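Local atomic coordinates of cysteine synthase (Fusobacterium nucleatum subsp. nucleatum strain ATCC 25586, PDB entry 5XEM), a protein that probably makes L-cysteine and acetate from O-acetyl-L-serine and hydrogen sulfide with pyridoxal 5'-phosphate, and also produces hydrogen sulfide from L-cysteine. Residues V172-C177 and L290-L295; P206-L211 and C247-A252. One frame throughout, in Å; residues are numbered along the deposited sequence.

Contact 1 lies within the mixed sheet of the PLP-dependent cysteine synthase fold and contact 2 at the ends of two of its strands, their centres about 20 Å apart and their nearest atoms about 9 Å apart. Contact 1 joins the neighbouring parallel strands 174-178 and 291-296; contact 2 lies where strands 200-206 and 245-247, at one margin of the sheet, run into the turn 206-209 and helix 249-263. Strand 200-206 pairs with 174-178, and so connects the two. Both segments of contact 2 fall in the chain between the two of contact 1. Helix 269-284 touches both contacts. The cofactor lies near the C-terminal ends of these strands, with Cys177 about 6 Å and Pro206 about 9 Å from PLP, side chain to ligand.

Contact 1 (V172-C177 and L290-L295); sequences VDVFIC and LKIVVL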
ATOM      1  N   VAL A 172     -15.702   0.199 -22.739  1.00 23.09           N
ATOM      2  CA  VAL A 172     -14.270   0.443 -22.777  1.00 21.76           C
ATOM      3  C   VAL A 172     -13.817   0.531 -24.218  1.00 20.63           C
ATOM      4  O   VAL A 172     -14.031  -0.412 -25.004  1.00 21.90           O
ATOM      5  CB  VAL A 172     -13.497  -0.682 -22.063  1.00 20.56           C
ATOM      6  CG1 VAL A 172     -12.045  -0.255 -21.812  1.00 20.24           C
ATOM      7  CG2 VAL A 172     -14.185  -1.043 -20.764  1.00 21.68           C
ATOM      8  N   ASP A 173     -13.211   1.660 -24.566  1.00 18.67           N
ATOM      9  CA  ASP A 173     -12.724   1.926 -25.928  1.00 19.16           C
ATOM     10  C   ASP A 173     -11.259   1.632 -26.138  1.00 18.21           C
ATOM     11  O   ASP A 173     -10.869   1.178 -27.217  1.00 17.74           O
ATOM     12  CB  ASP A 173     -12.988   3.385 -26.277  1.00 20.01           C
ATOM     13  CG  ASP A 173     -14.455   3.702 -26.260  1.00 21.20           C
ATOM     14  OD1 ASP A 173     -15.203   3.013 -26.981  1.00 21.49           O
ATOM     15  OD2 ASP A 173     -14.860   4.599 -25.491  1.00 23.70           O
ATOM     16  N   VAL A 174     -10.442   1.873 -25.110  1.00 16.67           N
ATOM     17  CA  VAL A 174      -9.001   1.715 -25.241  1.00 16.90           C
ATOM     18  C   VAL A 174      -8.408   1.142 -23.911  1.00 15.85           C
ATOM     19  O   VAL A 174      -8.865   1.480 -22.852  1.00 15.88           O
ATOM     20  CB  VAL A 174      -8.335   3.064 -25.559  1.00 16.62           C
ATOM     21  CG1 VAL A 174      -6.834   2.879 -25.735  1.00 17.40           C
ATOM     22  CG2 VAL A 174      -8.938   3.711 -26.830  1.00 17.03           C
ATOM     23  N   PHE A 175      -7.438   0.246 -24.018  1.00 16.00           N
ATOM     24  CA  PHE A 175      -6.729  -0.305 -22.860  1.00 15.33           C
ATOM     25  C   PHE A 175      -5.252  -0.137 -23.166  1.00 15.15           C
ATOM     26  O   PHE A 175      -4.804  -0.499 -24.258  1.00 14.78           O
ATOM     27  CB  PHE A 175      -7.095  -1.788 -22.678  1.00 16.03           C
ATOM     28  CG  PHE A 175      -6.236  -2.521 -21.675  1.00 15.38           C
ATOM     29  CD1 PHE A 175      -6.307  -2.197 -20.328  1.00 16.11           C
ATOM     30  CD2 PHE A 175      -5.378  -3.545 -22.079  1.00 15.49           C
ATOM     31  CE1 PHE A 175      -5.520  -2.856 -19.387  1.00 15.23           C
ATOM     32  CE2 PHE A 175      -4.601  -4.219 -21.146  1.00 15.16           C
ATOM     33  CZ  PHE A 175      -4.666  -3.861 -19.799  1.00 15.37           C
ATOM     34  N   ILE A 176      -4.492   0.441 -22.227  1.00 14.38           N
ATOM     35  CA  ILE A 176      -3.082   0.717 -22.433  1.00 13.58           C
ATOM     36  C   ILE A 176      -2.369   0.146 -21.220  1.00 13.97           C
ATOM     37  O   ILE A 176      -2.773   0.435 -20.089  1.00 13.01           O
ATOM     38  CB  ILE A 176      -2.790   2.228 -22.627  1.00 14.34           C
ATOM     39  CG1 ILE A 176      -3.408   2.694 -23.962  1.00 14.11           C
ATOM     40  CG2 ILE A 176      -1.281   2.489 -22.611  1.00 13.23           C
ATOM     41  CD1 ILE A 176      -3.467   4.179 -24.192  1.00 14.30           C
ATOM     42  N   CYS A 177      -1.331  -0.666 -21.465  1.00 14.06           N
ATOM     43  CA  CYS A 177      -0.656  -1.415 -20.412  1.00 13.43           C
ATOM     44  C   CYS A 177       0.849  -1.506 -20.655  1.00 13.28           C
ATOM     45  O   CYS A 177       1.294  -1.780 -21.783  1.00 13.48           O
ATOM     46  CB  CYS A 177      -1.256  -2.823 -20.338  1.00 14.47           C
ATOM     47  SG  CYS A 177      -0.755  -3.802 -18.915  1.00 15.18           S
ATOM     48  N   LEU A 290     -13.568   8.985 -25.691  1.00 25.26           N
ATOM     49  CA  LEU A 290     -13.123   7.601 -25.520  1.00 23.95           C
ATOM     50  C   LEU A 290     -12.985   7.265 -24.034  1.00 23.20           C
ATOM     51  O   LEU A 290     -12.645   8.123 -23.223  1.00 24.34           O
ATOM     52  CB  LEU A 290     -11.771   7.359 -26.194  1.00 24.43           C
ATOM     53  CG  LEU A 290     -11.656   7.686 -27.681  1.00 23.47           C
ATOM     54  CD1 LEU A 290     -10.193   7.649 -28.112  1.00 22.62           C
ATOM     55  CD2 LEU A 290     -12.499   6.738 -28.511  1.00 22.37           C
ATOM     56  N   LYS A 291     -13.295   6.031 -23.678  1.00 22.64           N
ATOM     57  CA  LYS A 291     -13.074   5.558 -22.310  1.00 23.55           C
ATOM     58  C   LYS A 291     -11.791   4.754 -22.377  1.00 21.17           C
ATOM     59  O   LYS A 291     -11.717   3.707 -23.059  1.00 20.03           O
ATOM     60  CB  LYS A 291     -14.250   4.732 -21.832  1.00 26.72           C
ATOM     61  CG  LYS A 291     -15.507   5.569 -21.597  1.00 30.16           C
ATOM     62  CD  LYS A 291     -16.512   4.832 -20.729  1.00 32.70           C
ATOM     63  CE  LYS A 291     -17.862   5.537 -20.659  1.00 36.73           C
ATOM     64  NZ  LYS A 291     -17.961   6.519 -19.542  1.00 37.62           N
ATOM     65  N   ILE A 292     -10.764   5.284 -21.720  1.00 20.11           N
ATOM     66  CA  ILE A 292      -9.406   4.752 -21.838  1.00 18.26           C
ATOM     67  C   ILE A 292      -9.027   4.204 -20.472  1.00 18.04           C
ATOM     68  O   ILE A 292      -9.122   4.929 -19.481  1.00 18.72           O
ATOM     69  CB  ILE A 292      -8.394   5.838 -22.240  1.00 17.75           C
ATOM     70  CG1 ILE A 292      -8.820   6.531 -23.549  1.00 18.23           C
ATOM     71  CG2 ILE A 292      -6.987   5.243 -22.362  1.00 17.16           C
ATOM     72  CD1 ILE A 292      -7.801   7.522 -24.086  1.00 17.14           C
ATOM     73  N   VAL A 293      -8.640   2.935 -20.420  1.00 17.03           N
ATOM     74  CA  VAL A 293      -8.184   2.325 -19.150  1.00 15.91           C
ATOM     75  C   VAL A 293      -6.688   2.127 -19.200  1.00 15.37           C
ATOM     76  O   VAL A 293      -6.152   1.592 -20.195  1.00 14.71           O
ATOM     77  CB  VAL A 293      -8.876   0.985 -18.862  1.00 16.26           C
ATOM     78  CG1 VAL A 293      -8.306   0.346 -17.584  1.00 17.22           C
ATOM     79  CG2 VAL A 293     -10.389   1.171 -18.716  1.00 16.32           C
ATOM     80  N   VAL A 294      -6.009   2.599 -18.146  1.00 13.68           N
ATOM     81  CA  VAL A 294      -4.578   2.456 -17.979  1.00 14.30           C
ATOM     82  C   VAL A 294      -4.367   1.541 -16.765  1.00 13.73           C
ATOM     83  O   VAL A 294      -4.926   1.789 -15.699  1.00 13.15           O
ATOM     84  CB  VAL A 294      -3.919   3.826 -17.713  1.00 15.23           C
ATOM     85  CG1 VAL A 294      -2.476   3.703 -17.209  1.00 16.51           C
ATOM     86  CG2 VAL A 294      -3.991   4.660 -18.985  1.00 16.61           C
ATOM     87  N   LEU A 295      -3.584   0.486 -16.937  1.00 13.35           N
ATOM     88  CA  LEU A 295      -3.237  -0.358 -15.825  1.00 13.51           C
ATOM     89  C   LEU A 295      -2.051   0.276 -15.116  1.00 12.63           C
ATOM     90  O   LEU A 295      -1.027   0.475 -15.728  1.00 12.60           O
ATOM     91  CB  LEU A 295      -2.891  -1.768 -16.283  1.00 14.66           C
ATOM     92  CG  LEU A 295      -2.841  -2.796 -15.147  1.00 16.42           C
ATOM     93  CD1 LEU A 295      -4.256  -3.227 -14.757  1.00 17.02           C
ATOM     94  CD2 LEU A 295      -2.000  -3.985 -15.507  1.00 18.88           C
TER
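Val174 and Ile292 run alongside each other on one face of two parallel strands, Val174 CB lying 4.0 Å from Ile292 CG1. Next along this face, Ile176 swings its CG1 arm back beside its own backbone N (chi1 -67°), which carries CD1 to within 4.1 Å of Ile292 CG2. Helix 269-284 packs on this face, Tyr281 against Val174 and Ala278 against Ile176 and Val294.

The other face holds Val172, Phe175 and Val293. The side chains of Val172 and Val293 meet at a slant, CG1 of the first 3.8 Å from CG2 of the second, while Phe175 reaches Val293 CG1 through CD1. Ile164 packs against all three. Farther along, Cys177 SG presses on Leu295 CD2 at 3.6 Å, with Ser184 touching both residues.

At the strand entrance, Asp173 OD2 accepts Lys291 N at 2.8 Å with its anti lone pair, and Lys291 O is gripped by two donors, Asp173 N and Val174 N. Lys291 NZ leads off to a salt bridge with Glu31. Inward, Val293 gives its N to Val174 O at 2.8 Å and takes Ile176 N on its O. Such parallel neighbours inside a helix-flanked mixed sheet are characteristic of the larger, PLP-binding part of the cysteine synthase fold.

Contact 2 (P206-L211 and C247-A252); sequences PASSPL and CEDDDA. With CA (calcium ion), chain J.
Pro206 and Cys247 pair as a short parallel beta bridge, their CA atoms 5.3 Å apart and their side chains leading apart, at the edge of the mixed sheet of this PLP-dependent fold. A single direct hydrogen bond joins the two backbones: Ala207 N gives to Cys247 O at 2.8 Å. It is almost straight at the hydrogen (175°), yet the donor sits above the carbonyl plane, 55° out of it. Beyond the bridge the paths separate. Pro206 to Ser209 form a type I turn closed by Ser209 N on Pro206 O, Pro210 centres an inverse gamma turn, and Glu248 is the N-cap of helix 249-263.

The main side-chain contact is Ala207 CB against the carboxylate end of Glu248, 3.4 Å from CD. The Glu248 chain starts away from the turn and is bent at chi2 (-82°), which brings the group back to the methyl. Ser208 OG comes no nearer than 3.7 Å to Asp249 OD1, and its direct partner is Pro219 O; Asp249 OD1 likewise takes Lys221 N.

Water bridges the remaining gap. One molecule accepts Ser208 N and donates to both Cys247 O and Asp249 OD1; a second accepts Asp249 N, the first amide of the helix, and donates to Ser208 OG and, at 2.7 Å, to Glu248 OE1. Thus the turn is tied to the helix start largely through solvent.

On the helix itself, a calcium ion is bound by Asp250 and two waters; Asp251 serves as second shell, its OD1 and OD2 each accepting from one of those waters. The Asp250 carboxylate chelates evenly, OD1 and OD2 each 2.6 Å from the calcium.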
ATOM      1  N   PRO A 206       9.773   0.705 -22.915  1.00 11.44           N
ATOM      2  CA  PRO A 206      10.637   1.863 -22.717  1.00 11.42           C
ATOM      3  C   PRO A 206      11.170   2.379 -24.054  1.00 11.49           C
ATOM      4  O   PRO A 206      11.661   1.581 -24.874  1.00 11.38           O
ATOM      5  CB  PRO A 206      11.786   1.304 -21.870  1.00 11.86           C
ATOM      6  CG  PRO A 206      11.256   0.070 -21.268  1.00 11.75           C
ATOM      7  CD  PRO A 206      10.297  -0.490 -22.253  1.00 11.96           C
ATOM      8  N   ALA A 207      11.121   3.683 -24.250  1.00 11.70           N
ATOM      9  CA  ALA A 207      11.685   4.270 -25.476  1.00 12.33           C
ATOM     10  C   ALA A 207      13.159   3.949 -25.635  1.00 12.91           C
ATOM     11  O   ALA A 207      13.597   3.797 -26.772  1.00 13.06           O
ATOM     12  CB  ALA A 207      11.462   5.786 -25.532  1.00 11.97           C
ATOM     13  N   SER A 208      13.932   3.847 -24.543  1.00 12.93           N
ATOM     14  CA  SER A 208      15.362   3.511 -24.661  1.00 13.71           C
ATOM     15  C   SER A 208      15.653   1.993 -24.614  1.00 12.68           C
ATOM     16  O   SER A 208      16.811   1.567 -24.597  1.00 12.11           O
ATOM     17  CB  SER A 208      16.185   4.252 -23.607  1.00 14.98           C
ATOM     18  OG  SER A 208      15.602   4.112 -22.353  1.00 18.95           O
ATOM     19  N   SER A 209      14.607   1.186 -24.591  1.00 11.82           N
ATOM     20  CA  SER A 209      14.756  -0.237 -24.842  1.00 11.61           C
ATOM     21  C   SER A 209      13.625  -0.749 -25.713  1.00 12.03           C
ATOM     22  O   SER A 209      12.819  -1.593 -25.293  1.00 12.64           O
ATOM     23  CB  SER A 209      14.847  -1.024 -23.547  1.00 11.93           C
ATOM     24  OG  SER A 209      15.382  -2.315 -23.829  1.00 12.18           O
ATOM     25  N   PRO A 210      13.618  -0.311 -26.976  1.00 12.48           N
ATOM     26  CA  PRO A 210      12.497  -0.471 -27.865  1.00 12.03           C
ATOM     27  C   PRO A 210      12.547  -1.781 -28.640  1.00 12.58           C
ATOM     28  O   PRO A 210      12.585  -1.777 -29.895  1.00 12.92           O
ATOM     29  CB  PRO A 210      12.659   0.725 -28.766  1.00 12.21           C
ATOM     30  CG  PRO A 210      14.125   0.797 -28.962  1.00 12.38           C
ATOM     31  CD  PRO A 210      14.707   0.437 -27.639  1.00 12.43           C
ATOM     32  N   LEU A 211      12.472  -2.891 -27.909  1.00 12.35           N
ATOM     33  CA  LEU A 211      12.609  -4.203 -28.521  1.00 13.12           C
ATOM     34  C   LEU A 211      11.507  -4.483 -29.540  1.00 13.69           C
ATOM     35  O   LEU A 211      11.801  -4.958 -30.655  1.00 13.39           O
ATOM     36  CB  LEU A 211      12.678  -5.331 -27.472  1.00 13.29           C
ATOM     37  CG  LEU A 211      12.829  -6.748 -28.019  1.00 13.13           C
ATOM     38  CD1 LEU A 211      14.038  -6.832 -28.938  1.00 13.25           C
ATOM     39  CD2 LEU A 211      12.933  -7.783 -26.887  1.00 13.54           C
ATOM     40  N   CYS A 247       7.644   5.211 -23.974  1.00 14.92           N
ATOM     41  CA  CYS A 247       7.862   6.341 -23.089  1.00 14.27           C
ATOM     42  C   CYS A 247       9.337   6.461 -22.726  1.00 13.97           C
ATOM     43  O   CYS A 247       9.991   5.478 -22.404  1.00 14.20           O
ATOM     44  CB  CYS A 247       7.032   6.198 -21.824  1.00 14.24           C
ATOM     45  SG  CYS A 247       7.033   7.673 -20.779  1.00 14.26           S
ATOM     46  N   GLU A 248       9.857   7.677 -22.807  1.00 14.18           N
ATOM     47  CA  GLU A 248      11.209   7.993 -22.344  1.00 14.40           C
ATOM     48  C   GLU A 248      11.290   7.995 -20.809  1.00 14.05           C
ATOM     49  O   GLU A 248      10.313   8.247 -20.123  1.00 13.63           O
ATOM     50  CB  GLU A 248      11.677   9.344 -22.912  1.00 15.95           C
ATOM     51  CG  GLU A 248      11.731   9.403 -24.450  1.00 16.71           C
ATOM     52  CD  GLU A 248      13.004   8.798 -25.057  1.00 19.79           C
ATOM     53  OE1 GLU A 248      13.882   8.300 -24.322  1.00 22.22           O
ATOM     54  OE2 GLU A 248      13.137   8.839 -26.300  1.00 23.03           O
ATOM     55  N   ASP A 249      12.469   7.713 -20.295  1.00 14.64           N
ATOM     56  CA  ASP A 249      12.690   7.671 -18.848  1.00 15.46           C
ATOM     57  C   ASP A 249      12.247   8.968 -18.170  1.00 16.02           C
ATOM     58  O   ASP A 249      11.520   8.927 -17.191  1.00 15.19           O
ATOM     59  CB  ASP A 249      14.166   7.461 -18.553  1.00 16.83           C
ATOM     60  CG  ASP A 249      14.689   6.084 -18.950  1.00 17.59           C
ATOM     61  OD1 ASP A 249      13.870   5.143 -19.194  1.00 18.02           O
ATOM     62  OD2 ASP A 249      15.925   5.938 -18.988  1.00 18.67           O
ATOM     63  N   ASP A 250      12.695  10.123 -18.684  1.00 16.76           N
ATOM     64  CA  ASP A 250      12.404  11.398 -18.023  1.00 17.59           C
ATOM     65  C   ASP A 250      10.913  11.681 -17.970  1.00 16.34           C
ATOM     66  O   ASP A 250      10.395  12.113 -16.940  1.00 15.69           O
ATOM     67  CB  ASP A 250      13.239  12.599 -18.608  1.00 18.76           C
ATOM     68  CG  ASP A 250      13.085  12.815 -20.152  1.00 21.94           C
ATOM     69  OD1 ASP A 250      12.395  12.014 -20.840  1.00 21.74           O
ATOM     70  OD2 ASP A 250      13.663  13.804 -20.673  1.00 24.11           O
ATOM     71  N   ASP A 251      10.207  11.412 -19.057  1.00 15.42           N
ATOM     72  CA  ASP A 251       8.762  11.627 -19.120  1.00 15.43           C
ATOM     73  C   ASP A 251       7.998  10.710 -18.144  1.00 14.83           C
ATOM     74  O   ASP A 251       7.002  11.139 -17.538  1.00 14.13           O
ATOM     75  CB  ASP A 251       8.246  11.396 -20.539  1.00 15.78           C
ATOM     76  CG  ASP A 251       8.771  12.411 -21.534  1.00 17.87           C
ATOM     77  OD1 ASP A 251       9.128  13.539 -21.109  1.00 17.78           O
ATOM     78  OD2 ASP A 251       8.827  12.079 -22.744  1.00 18.32           O
ATOM     79  N   ALA A 252       8.482   9.478 -17.973  1.00 14.07           N
ATOM     80  CA  ALA A 252       7.868   8.542 -17.021  1.00 14.11           C
ATOM     81  C   ALA A 252       7.960   9.082 -15.580  1.00 14.30           C
ATOM     82  O   ALA A 252       6.979   9.052 -14.854  1.00 13.17           O
ATOM     83  CB  ALA A 252       8.497   7.142 -17.123  1.00 13.55           C
TER
HETATM   84 CA    CA J 508      12.832  13.259 -23.050  1.00 47.11          CA
HETATM   85  O   HOH W   1      12.725   4.597 -21.769  1.00 13.69           O
HETATM   86  O   HOH W   2      14.728   7.150 -22.034  1.00 19.16           O
HETATM   87  O   HOH W   3      11.086  15.170 -22.077  1.00 35.82           O
HETATM   88  O   HOH W   4      10.826  12.929 -24.135  1.00 31.86           O